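Local coordinates for endoglucanase, glycoside hydrolase family 5 protein (Cytophaga hutchinsonii, PDB 5IHS), which hydrolyses internal beta-1,4-glucosidic bonds of cellulose as an endoglucanase, and probably contributes to the bacterium's growth on crystalline cellulose, at residues T49-W59 / D273-I284. Residues are numbered along the deposited sequence; the frame is centred on the assembly and turned at random. Where two conformers were deposited one is given.
Sequences TVQLRGMSLFW and DAHKISYCNWSI
Arg53 lays its CG over one face of the Tyr279 ring, 3.8 Å from the centroid, where parallel strands 53-57 and 279-284 meet. The arginine chain, extended from CG to NE, carries the guanidinium past the ring edge; there NE donates to Tyr279 OH and NH2 forms a salt bridge with Asp273 OD1 (2.9 Å), meeting that oxygen from above the carboxylate plane. The same OD1 takes Gln51 NE2 on its anti lone pair, and NE2 also donates to Ile277 O (2.9 Å), a job suited to a long amide. A methionine in place of Arg53 would probably still lie over the ring but leave Asp273 OD1 without its charged mate and Tyr279 OH without the NE donor. Between the strands, backbone bonds such as Ser56 N to Asn281 O (2.8 Å) zip tightly, and Met55, bent at chi2 (-58°), tucks CE against Ile284 CD1 (3.8 Å). At the far end, Trp282, followed by a cis peptide to Ser283, turns an edge toward the face of Trp59, their planes 84° apart. The other end is looser: water bridges Val50 O and Lys276 O, and Thr49 and Lys276 are exposed. Pairing of first and last strands closes the TIM barrel; strands 83-89 and 244-249 flank the pair, while helix 311-329 packs outside, supplying Lys323 to Asp273 and Asp319 to Tyr279.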
loop_
_atom_site.group_PDB
_atom_site.type_symbol
_atom_site.label_atom_id
_atom_site.label_comp_id
_atom_site.label_asym_id
_atom_site.label_seq_id
_atom_site.Cartn_x
_atom_site.Cartn_y
_atom_site.Cartn_z
ATOM N N THR A 49 -17.667 -2.026 -7.456
ATOM C CA THR A 49 -16.872 -2.522 -6.338
ATOM C C THR A 49 -15.444 -2.691 -6.860
ATOM O O THR A 49 -15.224 -3.374 -7.869
ATOM C CB THR A 49 -17.435 -3.829 -5.780
ATOM O OG1 THR A 49 -18.789 -3.617 -5.371
ATOM C CG2 THR A 49 -16.611 -4.295 -4.572
ATOM N N VAL A 50 -14.483 -2.029 -6.221
ATOM C CA VAL A 50 -13.138 -1.871 -6.757
ATOM C C VAL A 50 -12.153 -2.728 -5.978
ATOM O O VAL A 50 -12.162 -2.740 -4.739
ATOM C CB VAL A 50 -12.714 -0.389 -6.724
ATOM C CG1 VAL A 50 -11.303 -0.220 -7.242
ATOM C CG2 VAL A 50 -13.667 0.467 -7.533
ATOM N N GLN A 51 -11.272 -3.405 -6.718
ATOM C CA GLN A 51 -10.132 -4.122 -6.157
ATOM C C GLN A 51 -8.898 -3.720 -6.954
ATOM O O GLN A 51 -8.830 -3.968 -8.162
ATOM C CB GLN A 51 -10.335 -5.633 -6.222
ATOM C CG GLN A 51 -9.232 -6.396 -5.508
ATOM C CD GLN A 51 -9.354 -7.884 -5.674
ATOM O OE1 GLN A 51 -10.245 -8.377 -6.368
ATOM N NE2 GLN A 51 -8.443 -8.610 -5.059
ATOM N N LEU A 52 -7.946 -3.078 -6.287
ATOM C CA LEU A 52 -6.702 -2.630 -6.888
ATOM C C LEU A 52 -5.614 -3.668 -6.627
ATOM O O LEU A 52 -5.639 -4.377 -5.619
ATOM C CB LEU A 52 -6.277 -1.286 -6.285
ATOM C CG LEU A 52 -7.307 -0.164 -6.440
ATOM C CD1 LEU A 52 -6.823 1.103 -5.752
ATOM C CD2 LEU A 52 -7.654 0.121 -7.904
ATOM N N ARG A 53 -4.647 -3.753 -7.537
ATOM C CA ARG A 53 -3.488 -4.613 -7.330
ATOM C C ARG A 53 -2.281 -3.923 -7.932
ATOM O O ARG A 53 -2.367 -3.354 -9.028
ATOM C CB ARG A 53 -3.622 -5.977 -8.011
ATOM C CG ARG A 53 -4.877 -6.767 -7.725
ATOM C CD ARG A 53 -4.891 -7.994 -8.644
ATOM N NE ARG A 53 -6.050 -8.834 -8.399
ATOM C CZ ARG A 53 -7.245 -8.623 -8.920
ATOM N NH1 ARG A 53 -7.446 -7.634 -9.785
ATOM N NH2 ARG A 53 -8.240 -9.439 -8.602
ATOM N N GLY A 54 -1.166 -3.964 -7.218
ATOM C CA GLY A 54 0.025 -3.327 -7.724
ATOM C C GLY A 54 1.259 -3.645 -6.927
ATOM O O GLY A 54 1.390 -4.729 -6.336
ATOM N N MET A 55 2.183 -2.687 -6.941
ATOM C CA MET A 55 3.502 -2.850 -6.361
ATOM C C MET A 55 3.797 -1.739 -5.371
ATOM O O MET A 55 3.431 -0.574 -5.584
ATOM C CB MET A 55 4.594 -2.808 -7.430
ATOM C CG MET A 55 4.578 -3.992 -8.380
ATOM S SD MET A 55 4.750 -5.589 -7.571
ATOM C CE MET A 55 6.445 -5.525 -6.957
ATOM N N SER A 56 4.506 -2.109 -4.314
ATOM C CA SER A 56 5.132 -1.148 -3.424
ATOM C C SER A 56 6.576 -0.914 -3.835
ATOM O O SER A 56 7.331 -1.860 -4.091
ATOM C CB SER A 56 5.092 -1.638 -1.974
ATOM O OG SER A 56 5.500 -0.625 -1.059
ATOM N N LEU A 57 6.971 0.348 -3.820
ATOM C CA LEU A 57 8.374 0.696 -3.762
ATOM C C LEU A 57 8.906 0.355 -2.370
ATOM O O LEU A 57 8.155 0.171 -1.406
ATOM C CB LEU A 57 8.554 2.171 -4.117
ATOM C CG LEU A 57 7.999 2.554 -5.501
ATOM C CD1 LEU A 57 8.012 4.048 -5.721
ATOM C CD2 LEU A 57 8.715 1.848 -6.632
ATOM N N PHE A 58 10.220 0.264 -2.273
ATOM C CA PHE A 58 10.920 -0.019 -1.026
ATOM C C PHE A 58 11.210 1.304 -0.321
ATOM O O PHE A 58 11.080 2.377 -0.909
ATOM C CB PHE A 58 12.207 -0.755 -1.418
ATOM C CG PHE A 58 13.059 -1.330 -0.288
ATOM C CD1 PHE A 58 12.896 -2.647 0.128
ATOM C CD2 PHE A 58 14.140 -0.619 0.226
ATOM C CE1 PHE A 58 13.733 -3.200 1.088
ATOM C CE2 PHE A 58 14.984 -1.181 1.176
ATOM C CZ PHE A 58 14.782 -2.464 1.601
ATOM N N TRP A 59 11.620 1.221 0.945
ATOM C CA TRP A 59 12.036 2.378 1.735
ATOM C C TRP A 59 12.656 3.480 0.881
ATOM O O TRP A 59 13.700 3.271 0.252
ATOM C CB TRP A 59 13.090 1.946 2.742
ATOM C CG TRP A 59 12.651 0.985 3.794
ATOM C CD1 TRP A 59 12.601 -0.381 3.722
ATOM C CD2 TRP A 59 12.276 1.329 5.123
ATOM N NE1 TRP A 59 12.201 -0.896 4.929
ATOM C CE2 TRP A 59 11.987 0.137 5.806
ATOM C CE3 TRP A 59 12.156 2.544 5.800
ATOM C CZ2 TRP A 59 11.593 0.126 7.146
ATOM C CZ3 TRP A 59 11.773 2.534 7.123
ATOM C CH2 TRP A 59 11.496 1.336 7.784
ATOM N N ASP A 273 -9.034 -12.232 -3.437
ATOM C CA ASP A 273 -9.967 -12.046 -4.543
ATOM C C ASP A 273 -11.397 -12.361 -4.117
ATOM O O ASP A 273 -12.339 -11.686 -4.548
ATOM C CB ASP A 273 -9.554 -12.920 -5.725
ATOM C CG ASP A 273 -8.324 -12.395 -6.458
ATOM O OD1 ASP A 273 -7.930 -11.215 -6.282
ATOM O OD2 ASP A 273 -7.772 -13.190 -7.257
ATOM N N ALA A 274 -11.579 -13.389 -3.281
ATOM C CA ALA A 274 -12.924 -13.741 -2.834
ATOM C C ALA A 274 -13.586 -12.590 -2.091
ATOM O O ALA A 274 -14.815 -12.450 -2.136
ATOM C CB ALA A 274 -12.869 -14.980 -1.939
ATOM N N HIS A 275 -12.792 -11.770 -1.404
ATOM C CA HIS A 275 -13.272 -10.658 -0.590
ATOM C C HIS A 275 -13.009 -9.302 -1.230
ATOM O O HIS A 275 -13.255 -8.272 -0.603
ATOM C CB HIS A 275 -12.659 -10.738 0.807
ATOM C CG HIS A 275 -13.101 -11.950 1.546
ATOM N ND1 HIS A 275 -14.325 -12.013 2.180
ATOM C CD2 HIS A 275 -12.549 -13.181 1.659
ATOM C CE1 HIS A 275 -14.477 -13.214 2.708
ATOM N NE2 HIS A 275 -13.416 -13.941 2.407
ATOM N N LYS A 276 -12.524 -9.287 -2.468
ATOM C CA LYS A 276 -12.245 -8.052 -3.194
ATOM C C LYS A 276 -11.335 -7.115 -2.392
ATOM O O LYS A 276 -11.537 -5.894 -2.362
ATOM C CB LYS A 276 -13.542 -7.361 -3.629
ATOM C CG LYS A 276 -14.421 -8.267 -4.475
ATOM C CD LYS A 276 -15.740 -7.622 -4.815
ATOM C CE LYS A 276 -16.635 -8.526 -5.667
ATOM N NZ LYS A 276 -16.536 -9.979 -5.389
ATOM N N ILE A 277 -10.295 -7.688 -1.788
ATOM C CA ILE A 277 -9.316 -6.937 -1.001
ATOM C C ILE A 277 -8.144 -6.553 -1.898
ATOM O O ILE A 277 -7.535 -7.408 -2.554
ATOM C CB ILE A 277 -8.838 -7.757 0.213
ATOM C CG1 ILE A 277 -10.019 -8.046 1.145
ATOM C CG2 ILE A 277 -7.728 -7.009 0.947
ATOM C CD1 ILE A 277 -9.698 -9.024 2.284
ATOM N N SER A 278 -7.826 -5.259 -1.926
ATOM C CA SER A 278 -6.725 -4.763 -2.736
ATOM C C SER A 278 -5.383 -5.185 -2.140
ATOM O O SER A 278 -5.245 -5.357 -0.921
ATOM C CB SER A 278 -6.791 -3.238 -2.794
ATOM O OG SER A 278 -7.939 -2.765 -3.494
ATOM N N TYR A 279 -4.374 -5.312 -3.011
ATOM C CA TYR A 279 -3.077 -5.807 -2.560
ATOM C C TYR A 279 -1.899 -5.236 -3.345
ATOM O O TYR A 279 -1.979 -5.036 -4.558
ATOM C CB TYR A 279 -3.049 -7.340 -2.528
ATOM C CG TYR A 279 -3.382 -8.147 -3.774
ATOM C CD1 TYR A 279 -2.438 -8.354 -4.778
ATOM C CD2 TYR A 279 -4.594 -8.815 -3.885
ATOM C CE1 TYR A 279 -2.692 -9.174 -5.853
ATOM C CE2 TYR A 279 -4.857 -9.653 -4.968
ATOM C CZ TYR A 279 -3.896 -9.838 -5.940
ATOM O OH TYR A 279 -4.184 -10.687 -7.000
ATOM N N CYS A 280 -0.809 -4.927 -2.628
ATOM C CA CYS A 280 0.438 -4.438 -3.223
ATOM C C CYS A 280 1.615 -5.250 -2.705
ATOM O O CYS A 280 1.749 -5.438 -1.493
ATOM C CB CYS A 280 0.726 -2.977 -2.856
ATOM S SG CYS A 280 -0.404 -1.778 -3.528
ATOM N N ASN A 281 2.484 -5.686 -3.613
ATOM C CA ASN A 281 3.623 -6.532 -3.264
ATOM C C ASN A 281 4.865 -5.727 -2.898
ATOM O O ASN A 281 5.200 -4.725 -3.540
ATOM C CB ASN A 281 3.966 -7.446 -4.439
ATOM C CG ASN A 281 5.212 -8.279 -4.191
ATOM O OD1 ASN A 281 6.238 -8.082 -4.841
ATOM N ND2 ASN A 281 5.114 -9.235 -3.276
ATOM N N TRP A 282 5.569 -6.218 -1.882
ATOM C CA TRP A 282 6.874 -5.718 -1.461
ATOM C C TRP A 282 7.950 -6.588 -2.103
ATOM O O TRP A 282 8.009 -7.790 -1.790
ATOM C CB TRP A 282 6.961 -5.826 0.054
ATOM C CG TRP A 282 8.184 -5.242 0.689
ATOM C CD1 TRP A 282 9.325 -5.906 1.030
ATOM C CD2 TRP A 282 8.376 -3.879 1.082
ATOM N NE1 TRP A 282 10.211 -5.044 1.616
ATOM C CE2 TRP A 282 9.657 -3.795 1.668
ATOM C CE3 TRP A 282 7.593 -2.721 0.995
ATOM C CZ2 TRP A 282 10.167 -2.598 2.175
ATOM C CZ3 TRP A 282 8.102 -1.535 1.500
ATOM C CH2 TRP A 282 9.371 -1.488 2.096
ATOM N N SER A 283 8.809 -6.049 -2.974
ATOM C CA SER A 283 8.841 -4.653 -3.392
ATOM C C SER A 283 9.672 -4.490 -4.656
ATOM O O SER A 283 10.447 -5.373 -5.038
ATOM C CB SER A 283 9.478 -3.749 -2.327
ATOM O OG SER A 283 10.888 -3.903 -2.291
ATOM N N ILE A 284 9.546 -3.307 -5.259
ATOM C CA ILE A 284 10.492 -2.825 -6.260
ATOM C C ILE A 284 11.751 -2.363 -5.522
ATOM O O ILE A 284 11.836 -1.256 -4.990
ATOM C CB ILE A 284 9.886 -1.726 -7.132
ATOM C CG1 ILE A 284 8.639 -2.246 -7.877
ATOM C CG2 ILE A 284 10.924 -1.169 -8.083
ATOM C CD1 ILE A 284 8.891 -3.383 -8.854
HETATM O O HOH W 1 -10.433 -3.350 -2.606
HETATM O O HOH W 2 -13.734 -3.885 -2.484
HETATM O O HOH W 3 -11.831 -10.398 -7.227
HETATM O O HOH W 4 11.916 1.462 -4.430
#